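Local structure of alanine racemase (Corynebacterium glutamicum, 2DY3) at residues A99-S102 with P103-K107; R172-I175 with A176-A180; L181-A184 with R185-L189; T335-A338 with E339-T343. The protein belongs to the alanine racemase family, binding pyridoxal-5'-phosphate and joining a TIM-barrel domain to a strand-rich C-terminal domain in a two-subunit assembly. All blocks are in the same frame, centred on the assembly; numbering follows the deposited sequence.

Contact 1 (A99-S102 with P103-K107); sequences AVIS and PAHAK
Ile101 lies over a face of the His105 ring at a strand-to-helix junction of the TIM barrel, where strand 97-100 turns into helix 103-110, the first half of a beta-alpha-beta unit. The touching atom is Ile101 CG1, 3.4 Å from the centroid of the His105 ring and 23° off its normal, a CH-pi contact displaced toward the rim on the NE2 and CD2 side. CG1 stands between the backbone N and the carbonyl carbon (chi1 74°), which turns the long branch of Ile101 onto the imidazole, and CD1 carries the chain on to within 3.3 Å of His105 NE2. As the N-cap, Ser102 suits its place because a short hydroxyl can fold back to the first turn: OG, if rightly placed in the model, accepts a long, weak bond from His105 N. Pro103, with no N-H to satisfy and a ring that fits helical phi, starts the helix. Trp82 meets His105 edge-to-face, and Ser243 of the second subunit also packs against it. Small Ala106 lets the helix approach the strand, its CB 3.6 Å from Val100 CG1. The first i to i+4 bond closes the opening turn from the N-cap: Ser102 O receives Ala106 N at 3.1 Å, with an N-H...O angle of 161°.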
# COMPACT_ATOMS: atom_id res chain seq x y z
N ALA B 99 6.29 -20.18 -16.02
CA ALA B 99 7.60 -19.87 -16.58
C ALA B 99 8.66 -20.76 -15.92
O ALA B 99 8.59 -21.02 -14.71
CB ALA B 99 7.95 -18.41 -16.34
N VAL B 100 9.61 -21.23 -16.70
CA VAL B 100 10.71 -22.02 -16.16
C VAL B 100 11.77 -20.96 -15.86
O VAL B 100 12.37 -20.42 -16.78
CB VAL B 100 11.26 -23.02 -17.21
CG1 VAL B 100 12.31 -23.93 -16.56
CG2 VAL B 100 10.13 -23.85 -17.80
N ILE B 101 12.00 -20.67 -14.58
CA ILE B 101 12.96 -19.63 -14.23
C ILE B 101 14.30 -20.13 -13.67
O ILE B 101 15.23 -19.34 -13.48
CB ILE B 101 12.34 -18.62 -13.23
CG1 ILE B 101 12.23 -19.24 -11.84
CG2 ILE B 101 10.96 -18.18 -13.71
CD1 ILE B 101 11.76 -18.26 -10.78
N SER B 102 14.40 -21.43 -13.42
CA SER B 102 15.64 -22.03 -12.92
C SER B 102 15.55 -23.53 -13.16
O SER B 102 14.47 -24.07 -13.37
CB SER B 102 15.82 -21.78 -11.42
OG SER B 102 15.11 -22.74 -10.66
N PRO B 103 16.71 -24.21 -13.15
CA PRO B 103 16.75 -25.66 -13.37
C PRO B 103 15.84 -26.40 -12.39
O PRO B 103 15.21 -27.40 -12.76
CB PRO B 103 18.23 -25.99 -13.17
CG PRO B 103 18.92 -24.74 -13.68
CD PRO B 103 18.06 -23.64 -13.08
N ALA B 104 15.79 -25.93 -11.15
CA ALA B 104 14.95 -26.58 -10.14
C ALA B 104 13.48 -26.53 -10.54
O ALA B 104 12.73 -27.48 -10.30
CB ALA B 104 15.15 -25.91 -8.78
N HIS B 105 13.07 -25.42 -11.16
CA HIS B 105 11.69 -25.25 -11.61
C HIS B 105 11.40 -26.24 -12.73
O HIS B 105 10.35 -26.88 -12.77
CB HIS B 105 11.47 -23.82 -12.11
CG HIS B 105 11.40 -22.81 -11.01
ND1 HIS B 105 10.21 -22.38 -10.47
CD2 HIS B 105 12.38 -22.14 -10.36
CE1 HIS B 105 10.46 -21.48 -9.53
NE2 HIS B 105 11.76 -21.31 -9.45
N ALA B 106 12.36 -26.36 -13.65
CA ALA B 106 12.23 -27.30 -14.75
C ALA B 106 12.07 -28.71 -14.17
O ALA B 106 11.20 -29.47 -14.60
CB ALA B 106 13.47 -27.23 -15.65
N LYS B 107 12.90 -29.03 -13.19
CA LYS B 107 12.87 -30.34 -12.56
C LYS B 107 11.53 -30.65 -11.91
O LYS B 107 10.99 -31.76 -12.07
CB LYS B 107 13.98 -30.43 -11.51
CG LYS B 107 14.10 -31.79 -10.85
CD LYS B 107 15.33 -31.87 -9.97
CE LYS B 107 15.48 -33.25 -9.36
NZ LYS B 107 16.68 -33.32 -8.47

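Contact 2 (R172-I175 with A176-A180); sequences RQII and AFRRA
Van der Waals contacts between isoleucine methyls and arginine guanidiniums form the first group here: Ile174 CG2 sits over one face of the Arg178 guanidinium, 3.3 Å from Arg178 NE and 3.4 Å from Arg178 CZ. Arg178 runs extended from CG to NE, long enough to bring its flat end back alongside Ile174. More loosely, Ile175 CG2 is 4.1 Å from Arg179 NH1, reached because the arginine chain bends at chi3 (60°). Backbone hydrogen bonds form the second group, the i to i+4 ladder of helix 169-186. Phe177 N to Gln173 O and Arg178 N to Ile174 O each measure 2.9 Å, while Ala176 N to Arg172 O is 3.3 Å. Two polar ends have partners outside this turn: Arg179 NH2 makes a salt bridge with Glu134, and Gln173 OE1 bonds to Ser125 OG. Gln173, Ile174, Ala176, Phe177 and Ala180 are buried, Phe177 on Met155 of strand 150-156 and Ala180 on Trp137 of helix 134-146, where a methyl permits close approach. At the boundary, exposed Arg178 covers a methyl of buried Ile174; its N-H groups point outward in the guanidinium plane rather than at the methyl, so the face packs on carbon and leaves them available for polar partners.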
# COMPACT_ATOMS: atom_id res chain seq x y z
N ARG B 172 22.06 -6.04 -26.65
CA ARG B 172 22.97 -7.07 -26.17
C ARG B 172 22.14 -8.22 -25.61
O ARG B 172 22.50 -9.39 -25.77
CB ARG B 172 23.90 -6.51 -25.09
CG ARG B 172 25.00 -7.48 -24.66
CD ARG B 172 25.86 -7.87 -25.86
NE ARG B 172 26.54 -6.71 -26.44
CZ ARG B 172 27.55 -6.07 -25.86
NH1 ARG B 172 28.01 -6.47 -24.68
NH2 ARG B 172 28.09 -5.01 -26.45
N GLN B 173 21.03 -7.89 -24.97
CA GLN B 173 20.14 -8.90 -24.41
C GLN B 173 19.49 -9.72 -25.52
O GLN B 173 19.35 -10.94 -25.40
CB GLN B 173 19.04 -8.25 -23.56
CG GLN B 173 19.52 -7.67 -22.24
CD GLN B 173 18.36 -7.37 -21.30
OE1 GLN B 173 17.74 -8.29 -20.73
NE2 GLN B 173 18.05 -6.10 -21.13
N ILE B 174 19.08 -9.06 -26.60
CA ILE B 174 18.44 -9.74 -27.72
C ILE B 174 19.39 -10.73 -28.35
O ILE B 174 19.00 -11.83 -28.74
CB ILE B 174 17.95 -8.74 -28.80
CG1 ILE B 174 16.84 -7.86 -28.21
CG2 ILE B 174 17.39 -9.49 -30.01
CD1 ILE B 174 15.65 -8.65 -27.73
N ILE B 175 20.66 -10.34 -28.48
CA ILE B 175 21.64 -11.25 -29.07
C ILE B 175 21.70 -12.54 -28.24
O ILE B 175 21.64 -13.63 -28.79
CB ILE B 175 23.05 -10.62 -29.11
CG1 ILE B 175 23.09 -9.50 -30.15
CG2 ILE B 175 24.08 -11.68 -29.44
CD1 ILE B 175 24.43 -8.79 -30.24
N ALA B 176 21.83 -12.40 -26.92
CA ALA B 176 21.89 -13.55 -26.03
C ALA B 176 20.59 -14.37 -26.08
O ALA B 176 20.62 -15.59 -26.03
CB ALA B 176 22.17 -13.09 -24.61
N PHE B 177 19.46 -13.68 -26.18
CA PHE B 177 18.16 -14.34 -26.24
C PHE B 177 18.05 -15.19 -27.50
O PHE B 177 17.57 -16.32 -27.46
CB PHE B 177 17.04 -13.30 -26.22
CG PHE B 177 15.65 -13.88 -26.21
CD1 PHE B 177 15.19 -14.62 -25.13
CD2 PHE B 177 14.78 -13.66 -27.27
CE1 PHE B 177 13.90 -15.13 -25.10
CE2 PHE B 177 13.49 -14.16 -27.25
CZ PHE B 177 13.05 -14.89 -26.16
N ARG B 178 18.50 -14.65 -28.63
CA ARG B 178 18.43 -15.38 -29.89
C ARG B 178 19.37 -16.58 -29.89
O ARG B 178 19.15 -17.56 -30.58
CB ARG B 178 18.77 -14.44 -31.05
CG ARG B 178 17.67 -13.42 -31.29
CD ARG B 178 18.04 -12.37 -32.32
NE ARG B 178 16.91 -11.48 -32.56
CZ ARG B 178 16.97 -10.38 -33.31
NH1 ARG B 178 18.11 -10.03 -33.89
NH2 ARG B 178 15.89 -9.63 -33.47
N ARG B 179 20.43 -16.48 -29.10
CA ARG B 179 21.39 -17.57 -28.98
C ARG B 179 20.70 -18.71 -28.24
O ARG B 179 20.85 -19.88 -28.58
CB ARG B 179 22.62 -17.07 -28.21
CG ARG B 179 23.72 -18.08 -28.01
CD ARG B 179 25.04 -17.36 -27.74
NE ARG B 179 24.99 -16.52 -26.54
CZ ARG B 179 25.46 -15.28 -26.48
NH1 ARG B 179 26.03 -14.73 -27.55
NH2 ARG B 179 25.37 -14.59 -25.36
N ALA B 180 19.91 -18.35 -27.23
CA ALA B 180 19.17 -19.32 -26.43
C ALA B 180 18.08 -19.99 -27.27
O ALA B 180 17.91 -21.21 -27.22
CB ALA B 180 18.56 -18.63 -25.22

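Contact 3 (L181-A184 with R185-L189); sequences LALA and RKHGL
Leu181 lies under the Arg185 guanidinium, CD1 over the centre of one face and CD2 3.6 Å from Arg185 NH1. The arginine's N-H groups turn instead to the chain that follows: NE bonds to Glu190 O and NH2 to Cys191 O, which fixes the flat group above the leucine. Leu183 and His187 run side by side in the same direction, with Leu183 CD2 3.2 Å from His187 CD2, while His187 NE2 is bonded to Glu138 OE2 of helix 134-146. Ordinary helical bonds satisfy the carbonyls of Leu181 and Ala182, the latter taking Lys186 N at 2.9 Å. Leu183 O takes a weak bond from His187 N. The buried Ala184 O takes two donors from opposite faces of its plane: Leu189 N at 3.0 Å and, steeply from above that plane, His187 N at the same length. Gly188 N closes back on Arg185 O at 2.9 Å. At Gly188 the chain has phi 97°, a turn easily made without a side chain, and it brings Leu189 back so that its CB meets Ala184 CB at 4.2 Å. The bonds Leu189 N to Ala184 O and Gly188 N to Arg185 O, round a positive-phi glycine, are the Schellman motif, here ending helix 169-186.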
# COMPACT_ATOMS: atom_id res chain seq x y z
N LEU B 181 17.34 -19.19 -28.03
CA LEU B 181 16.26 -19.71 -28.86
C LEU B 181 16.77 -20.70 -29.91
O LEU B 181 16.14 -21.72 -30.18
CB LEU B 181 15.52 -18.55 -29.54
CG LEU B 181 14.28 -18.89 -30.37
CD1 LEU B 181 13.28 -19.67 -29.54
CD2 LEU B 181 13.65 -17.60 -30.89
N ALA B 182 17.92 -20.40 -30.50
CA ALA B 182 18.50 -21.28 -31.51
C ALA B 182 18.93 -22.59 -30.87
O ALA B 182 18.74 -23.67 -31.45
CB ALA B 182 19.69 -20.60 -32.19
N LEU B 183 19.50 -22.50 -29.67
CA LEU B 183 19.96 -23.68 -28.94
C LEU B 183 18.75 -24.54 -28.55
O LEU B 183 18.82 -25.77 -28.58
CB LEU B 183 20.70 -23.24 -27.68
CG LEU B 183 21.83 -24.10 -27.12
CD1 LEU B 183 22.06 -23.73 -25.66
CD2 LEU B 183 21.50 -25.57 -27.23
N ALA B 184 17.65 -23.88 -28.18
CA ALA B 184 16.44 -24.59 -27.78
C ALA B 184 15.83 -25.37 -28.94
O ALA B 184 15.45 -26.53 -28.79
CB ALA B 184 15.42 -23.59 -27.23
N ARG B 185 15.74 -24.73 -30.11
CA ARG B 185 15.19 -25.38 -31.29
C ARG B 185 16.12 -26.48 -31.78
O ARG B 185 15.69 -27.49 -32.32
CB ARG B 185 14.92 -24.35 -32.39
CG ARG B 185 13.70 -23.50 -32.09
CD ARG B 185 13.60 -22.22 -32.90
NE ARG B 185 12.32 -21.57 -32.66
CZ ARG B 185 11.99 -20.35 -33.06
NH1 ARG B 185 12.87 -19.61 -33.75
NH2 ARG B 185 10.79 -19.87 -32.80
N LYS B 186 17.42 -26.28 -31.57
CA LYS B 186 18.39 -27.28 -31.97
C LYS B 186 18.14 -28.53 -31.12
O LYS B 186 18.47 -29.64 -31.52
CB LYS B 186 19.81 -26.75 -31.73
CG LYS B 186 20.87 -27.39 -32.60
CD LYS B 186 22.17 -26.60 -32.51
CE LYS B 186 23.17 -27.04 -33.58
NZ LYS B 186 22.62 -26.86 -34.96
N HIS B 187 17.54 -28.32 -29.94
CA HIS B 187 17.23 -29.41 -29.02
C HIS B 187 15.85 -30.00 -29.27
O HIS B 187 15.42 -30.90 -28.56
CB HIS B 187 17.32 -28.93 -27.57
CG HIS B 187 18.70 -29.04 -26.99
ND1 HIS B 187 19.24 -30.24 -26.59
CD2 HIS B 187 19.64 -28.10 -26.76
CE1 HIS B 187 20.47 -30.03 -26.15
NE2 HIS B 187 20.74 -28.74 -26.24
N GLY B 188 15.15 -29.48 -30.27
CA GLY B 188 13.82 -29.99 -30.56
C GLY B 188 12.68 -29.19 -29.96
O GLY B 188 11.53 -29.60 -30.06
N LEU B 189 12.99 -28.07 -29.32
CA LEU B 189 11.94 -27.24 -28.73
C LEU B 189 11.56 -26.17 -29.75
O LEU B 189 12.31 -25.22 -29.97
CB LEU B 189 12.41 -26.57 -27.43
CG LEU B 189 12.69 -27.45 -26.21
CD1 LEU B 189 13.20 -26.57 -25.07
CD2 LEU B 189 11.43 -28.19 -25.78

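Contact 4 (T335-A338 with E339-T343); sequences TDFA and ERLDT
Asp336 and Arg340, one helical turn apart, form a salt bridge with Asp336 OD2 2.9 Å from Arg340 NH1. The carboxylate lies over a face of the guanidinium, the two planes 85° apart; the oxygen is well out of the guanidinium plane, so no N-H points at it and the attraction is of charge. A bend at chi2 (-77°) folds the arginine back over the acid. Asp336 OD1 stands 3.9 Å from Glu339 OE1, a like-charge approach that Arg340 probably moderates. Leu341 CD1 rests over a face of Phe337, 4.2 Å from the ring centroid, while Leu341 CD2 packs out at the CE1-CZ rim, 3.5 Å from Phe337 CE1. Backbone bonds set these groups in place: Arg340 N to Asp336 O (3.0 Å) and Leu341 N to Phe337 O are helical. A Schellman motif ends the helix, with Thr343 N reaching Ala338 O at 2.9 Å and Asp342 N reaching Glu339 O at 3.1 Å. Asp342 takes the positive phi (55°); aspartate, like asparagine, tolerates left-handed backbone angles better than most non-glycine residues. Farther out, Asp333 OD1 accepts from Asp336 N, Phe287 meets Phe337 edge-to-face, and His282 and Arg281 of the second subunit pack on Asp342 and Thr343. A short turn leads into helix 345-350, whose Glu347 bonds to Thr343 OG1 and whose Val348 packs on Phe337, Ala338 and Thr343.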
# COMPACT_ATOMS: atom_id res chain seq x y z
N THR B 335 2.58 10.98 -14.28
CA THR B 335 3.97 11.21 -14.65
C THR B 335 4.51 12.48 -13.99
O THR B 335 5.59 12.48 -13.41
CB THR B 335 4.14 11.30 -16.19
OG1 THR B 335 3.62 10.11 -16.79
CG2 THR B 335 5.60 11.44 -16.58
N ASP B 336 3.74 13.57 -14.07
CA ASP B 336 4.16 14.83 -13.46
C ASP B 336 4.33 14.63 -11.95
O ASP B 336 5.34 15.05 -11.37
CB ASP B 336 3.10 15.90 -13.69
CG ASP B 336 3.44 17.21 -13.00
OD1 ASP B 336 4.24 17.98 -13.55
OD2 ASP B 336 2.91 17.46 -11.90
N PHE B 337 3.34 14.00 -11.33
CA PHE B 337 3.37 13.74 -9.90
C PHE B 337 4.59 12.88 -9.58
O PHE B 337 5.27 13.10 -8.58
CB PHE B 337 2.09 13.03 -9.46
CG PHE B 337 1.97 12.83 -7.98
CD1 PHE B 337 1.92 11.57 -7.43
CD2 PHE B 337 1.92 13.93 -7.13
CE1 PHE B 337 1.81 11.39 -6.06
CE2 PHE B 337 1.81 13.75 -5.76
CZ PHE B 337 1.76 12.49 -5.23
N ALA B 338 4.85 11.90 -10.44
CA ALA B 338 5.99 11.00 -10.26
C ALA B 338 7.30 11.78 -10.22
O ALA B 338 8.10 11.60 -9.31
CB ALA B 338 6.03 9.97 -11.39
N GLU B 339 7.52 12.63 -11.22
CA GLU B 339 8.75 13.41 -11.27
C GLU B 339 8.87 14.39 -10.10
O GLU B 339 9.97 14.68 -9.65
CB GLU B 339 8.89 14.12 -12.62
CG GLU B 339 7.61 14.66 -13.22
CD GLU B 339 7.79 15.13 -14.66
OE1 GLU B 339 6.83 15.68 -15.24
OE2 GLU B 339 8.90 14.96 -15.21
N ARG B 340 7.74 14.89 -9.62
CA ARG B 340 7.75 15.81 -8.48
C ARG B 340 8.25 15.03 -7.27
O ARG B 340 8.91 15.58 -6.39
CB ARG B 340 6.35 16.36 -8.19
CG ARG B 340 5.82 17.36 -9.22
CD ARG B 340 6.44 18.74 -9.03
NE ARG B 340 6.23 19.60 -10.20
CZ ARG B 340 5.04 19.96 -10.68
NH1 ARG B 340 3.92 19.54 -10.09
NH2 ARG B 340 4.96 20.74 -11.75
N LEU B 341 7.93 13.74 -7.24
CA LEU B 341 8.33 12.87 -6.13
C LEU B 341 9.64 12.14 -6.40
O LEU B 341 10.01 11.23 -5.66
CB LEU B 341 7.22 11.85 -5.83
CG LEU B 341 6.16 12.32 -4.83
CD1 LEU B 341 5.67 13.71 -5.21
CD2 LEU B 341 5.01 11.33 -4.77
N ASP B 342 10.33 12.54 -7.46
CA ASP B 342 11.61 11.93 -7.80
C ASP B 342 11.49 10.42 -7.96
O ASP B 342 12.30 9.66 -7.44
CB ASP B 342 12.66 12.30 -6.73
CG ASP B 342 14.03 11.69 -6.99
OD1 ASP B 342 14.50 11.70 -8.15
OD2 ASP B 342 14.65 11.21 -6.02
N THR B 343 10.45 9.98 -8.67
CA THR B 343 10.23 8.56 -8.93
C THR B 343 9.57 8.39 -10.30
O THR B 343 9.61 9.30 -11.13
CB THR B 343 9.34 7.92 -7.84
OG1 THR B 343 9.32 6.50 -8.02
CG2 THR B 343 7.91 8.46 -7.91

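Contacts 2 and 3 are successive parts of helix 169-186, their centres 13 Å apart, and strand 150-156 and helix 134-146 receive side chains from both. Contact 1 belongs to the same barrel domain but does not touch them, its nearest atoms being about 8 Å from those of contact 3. Contact 4 lies in the C-terminal domain, its centre 37 Å from that of contact 1, across the chain's centre; yet both of these touch the second subunit. A bound pyridoxal-5'-phosphate, not necessarily the same copy each time, lies about 9, 10 and 12 Å from the side chains of Ile101, Gln173 and Thr335. None of these residues lines the pocket, which includes Lys34 and Tyr346.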